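Side-chain contact in DUF5063 domain-containing protein (Bacteroides fragilis, PDB 3NRH), which is of unknown function but adopts a predominantly alpha-helical fold and belongs to the DUF5063 family: residues A[36-41]-A[81-86]. Sequence-based numbering, arbitrary orientation.
Sequences STFVDT and INLASI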
ATOM      1  N   SER A  36       2.063 -19.167  -1.847  1.00 18.25           N
ATOM      2  CA  SER A  36       2.908 -18.381  -0.953  1.00 18.11           C
ATOM      3  C   SER A  36       3.673 -17.314  -1.728  1.00 15.49           C
ATOM      4  O   SER A  36       3.730 -16.154  -1.316  1.00 13.16           O
ATOM      5  CB  SER A  36       3.888 -19.286  -0.198  1.00 17.85           C
ATOM      6  OG  SER A  36       4.704 -20.032  -1.088  1.00 18.72           O
ATOM      7  N   THR A  37       4.249 -17.709  -2.857  1.00 18.78           N
ATOM      8  CA  THR A  37       5.006 -16.786  -3.692  1.00 18.96           C
ATOM      9  C   THR A  37       4.084 -15.723  -4.281  1.00 15.56           C
ATOM     10  O   THR A  37       4.444 -14.546  -4.358  1.00 14.87           O
ATOM     11  CB  THR A  37       5.712 -17.534  -4.836  1.00 20.68           C
ATOM     12  OG1 THR A  37       6.548 -18.557  -4.283  1.00 28.89           O
ATOM     13  CG2 THR A  37       6.573 -16.576  -5.645  1.00 28.92           C
ATOM     14  N   PHE A  38       2.892 -16.144  -4.694  1.00 14.38           N
ATOM     15  CA  PHE A  38       1.914 -15.228  -5.268  1.00 17.75           C
ATOM     16  C   PHE A  38       1.514 -14.157  -4.257  1.00 20.74           C
ATOM     17  O   PHE A  38       1.539 -12.961  -4.555  1.00 13.48           O
ATOM     18  CB  PHE A  38       0.657 -15.985  -5.702  1.00 13.48           C
ATOM     19  CG  PHE A  38      -0.406 -15.096  -6.269  1.00 15.79           C
ATOM     20  CD1 PHE A  38      -0.281 -14.573  -7.552  1.00 18.32           C
ATOM     21  CD2 PHE A  38      -1.511 -14.738  -5.506  1.00 21.38           C
ATOM     22  CE1 PHE A  38      -1.242 -13.705  -8.066  1.00 17.50           C
ATOM     23  CE2 PHE A  38      -2.477 -13.869  -6.010  1.00 19.00           C
ATOM     24  CZ  PHE A  38      -2.341 -13.352  -7.292  1.00 14.69           C
ATOM     25  N   VAL A  39       1.137 -14.595  -3.061  1.00 11.64           N
ATOM     26  CA  VAL A  39       0.715 -13.672  -2.020  1.00 14.67           C
ATOM     27  C   VAL A  39       1.826 -12.715  -1.596  1.00 14.51           C
ATOM     28  O   VAL A  39       1.606 -11.506  -1.520  1.00 10.18           O
ATOM     29  CB  VAL A  39       0.198 -14.442  -0.783  1.00 16.68           C
ATOM     30  CG1 VAL A  39      -0.061 -13.475   0.372  1.00 14.62           C
ATOM     31  CG2 VAL A  39      -1.088 -15.175  -1.145  1.00 15.25           C
ATOM     32  N   ASP A  40       3.013 -13.249  -1.326  1.00 16.35           N
ATOM     33  CA  ASP A  40       4.138 -12.415  -0.904  1.00 18.22           C
ATOM     34  C   ASP A  40       4.493 -11.331  -1.916  1.00 19.04           C
ATOM     35  O   ASP A  40       4.746 -10.182  -1.542  1.00 13.21           O
ATOM     36  CB  ASP A  40       5.391 -13.266  -0.657  1.00 18.95           C
ATOM     37  CG  ASP A  40       5.262 -14.164   0.551  1.00 29.75           C
ATOM     38  OD1 ASP A  40       4.500 -13.807   1.473  1.00 32.83           O
ATOM     39  OD2 ASP A  40       5.935 -15.217   0.589  1.00 31.98           O
ATOM     40  N   THR A  41       4.520 -11.697  -3.194  1.00 12.54           N
ATOM     41  CA  THR A  41       4.877 -10.747  -4.241  1.00 14.50           C
ATOM     42  C   THR A  41       3.812  -9.693  -4.516  1.00 14.11           C
ATOM     43  O   THR A  41       4.134  -8.525  -4.748  1.00 13.34           O
ATOM     44  CB  THR A  41       5.190 -11.464  -5.556  1.00 16.06           C
ATOM     45  OG1 THR A  41       6.214 -12.438  -5.329  1.00 21.28           O
ATOM     46  CG2 THR A  41       5.670 -10.462  -6.601  1.00 20.61           C
ATOM     47  N   ILE A  81     -10.275 -16.762 -13.349  1.00 14.76           N
ATOM     48  CA  ILE A  81     -10.329 -18.165 -12.974  1.00 16.63           C
ATOM     49  C   ILE A  81      -8.973 -18.693 -12.508  1.00 16.54           C
ATOM     50  O   ILE A  81      -8.900 -19.445 -11.535  1.00 14.56           O
ATOM     51  CB  ILE A  81     -10.860 -19.026 -14.144  1.00 19.12           C
ATOM     52  CG1 ILE A  81     -12.323 -18.660 -14.417  1.00 20.40           C
ATOM     53  CG2 ILE A  81     -10.735 -20.505 -13.809  1.00 21.91           C
ATOM     54  CD1 ILE A  81     -12.915 -19.321 -15.645  1.00 27.56           C
ATOM     55  N   ASN A  82      -7.899 -18.305 -13.187  1.00 18.49           N
ATOM     56  CA  ASN A  82      -6.571 -18.763 -12.791  1.00 15.44           C
ATOM     57  C   ASN A  82      -6.191 -18.225 -11.416  1.00 14.18           C
ATOM     58  O   ASN A  82      -5.619 -18.941 -10.596  1.00 16.67           O
ATOM     59  CB  ASN A  82      -5.516 -18.342 -13.819  1.00 16.40           C
ATOM     60  CG  ASN A  82      -5.709 -19.028 -15.157  1.00 27.31           C
ATOM     61  OD1 ASN A  82      -6.054 -20.209 -15.211  1.00 26.19           O
ATOM     62  ND2 ASN A  82      -5.476 -18.298 -16.239  1.00 33.20           N
ATOM     63  N   LEU A  83      -6.512 -16.963 -11.164  1.00 12.62           N
ATOM     64  CA  LEU A  83      -6.194 -16.367  -9.876  1.00 13.97           C
ATOM     65  C   LEU A  83      -7.020 -17.036  -8.789  1.00 14.52           C
ATOM     66  O   LEU A  83      -6.527 -17.300  -7.690  1.00 11.76           O
ATOM     67  CB  LEU A  83      -6.468 -14.859  -9.900  1.00 13.10           C
ATOM     68  CG  LEU A  83      -5.624 -14.086 -10.921  1.00 15.97           C
ATOM     69  CD1 LEU A  83      -5.919 -12.601 -10.819  1.00 15.97           C
ATOM     70  CD2 LEU A  83      -4.142 -14.355 -10.665  1.00 16.74           C
ATOM     71  N   ALA A  84      -8.280 -17.318  -9.103  1.00 12.33           N
ATOM     72  CA  ALA A  84      -9.164 -17.966  -8.145  1.00 18.11           C
ATOM     73  C   ALA A  84      -8.617 -19.346  -7.780  1.00 18.56           C
ATOM     74  O   ALA A  84      -8.685 -19.761  -6.628  1.00 19.40           O
ATOM     75  CB  ALA A  84     -10.579 -18.080  -8.724  1.00 15.85           C
ATOM     76  N   SER A  85      -8.063 -20.051  -8.762  1.00 20.09           N
ATOM     77  CA  SER A  85      -7.506 -21.383  -8.525  1.00 17.69           C
ATOM     78  C   SER A  85      -6.268 -21.341  -7.631  1.00 16.83           C
ATOM     79  O   SER A  85      -6.065 -22.222  -6.793  1.00 18.66           O
ATOM     80  CB  SER A  85      -7.152 -22.061  -9.854  1.00 26.48           C
ATOM     81  OG  SER A  85      -8.309 -22.235 -10.654  1.00 38.30           O
ATOM     82  N   ILE A  86      -5.441 -20.315  -7.808  1.00 15.85           N
ATOM     83  CA  ILE A  86      -4.231 -20.158  -7.008  1.00 15.77           C
ATOM     84  C   ILE A  86      -4.581 -19.898  -5.549  1.00 17.39           C
ATOM     85  O   ILE A  86      -3.991 -20.491  -4.643  1.00 16.83           O
ATOM     86  CB  ILE A  86      -3.368 -18.963  -7.506  1.00 23.40           C
ATOM     87  CG1 ILE A  86      -3.012 -19.130  -8.985  1.00 32.24           C
ATOM     88  CG2 ILE A  86      -2.103 -18.846  -6.665  1.00 31.90           C
ATOM     89  CD1 ILE A  86      -2.130 -20.325  -9.284  1.00 48.19           C
TER
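Phe38, reaching out from helix 35-54, meets Leu83 and Ile86, which lie one turn apart on helix 73-87, and the contact between the two segments is wholly apolar. A chi1 of 178° swings the Phe38 ring away from its own backbone N, where it meets both partners. The far end of the ring receives the CD2 branch of Leu83, 3.9 Å from Phe38 CE1 and almost as near to CZ, the two side chains lying roughly at right angles. The root of the ring is met by the branch methyl of Ile86: CG2 stands 4.1 Å from both CB and CG of Phe38. Both methyls approach the ring obliquely. Leu116 of helix 112-131 touches Phe38 and Leu83 alike, while Phe26 of helix 11-28 lays its ring nearly parallel to that of Phe38, so the contact is part of apolar packing that also involves these two helices.

No hydrogen bond passes between the two segments; just beside them Arg35 NE, at the start of helix 35-54, bonds to Ile86 O. Within the first segment the hydroxyl of Thr41 donates to Thr37 O over 2.9 Å, tilted 24° from the carbonyl plane, and Thr41 N reaches the same oxygen from the opposite face at 3.1 Å. Asp40 turns its OD1 to a salt bridge with Lys168 of helix 135-169.

Phe38 CA and Ile86 CA are 8.1 Å apart, and between the segments themselves cohesion rests on van der Waals contact and hydrophobic burial, with the Arg35–Ile86 bond adding a polar tie alongside.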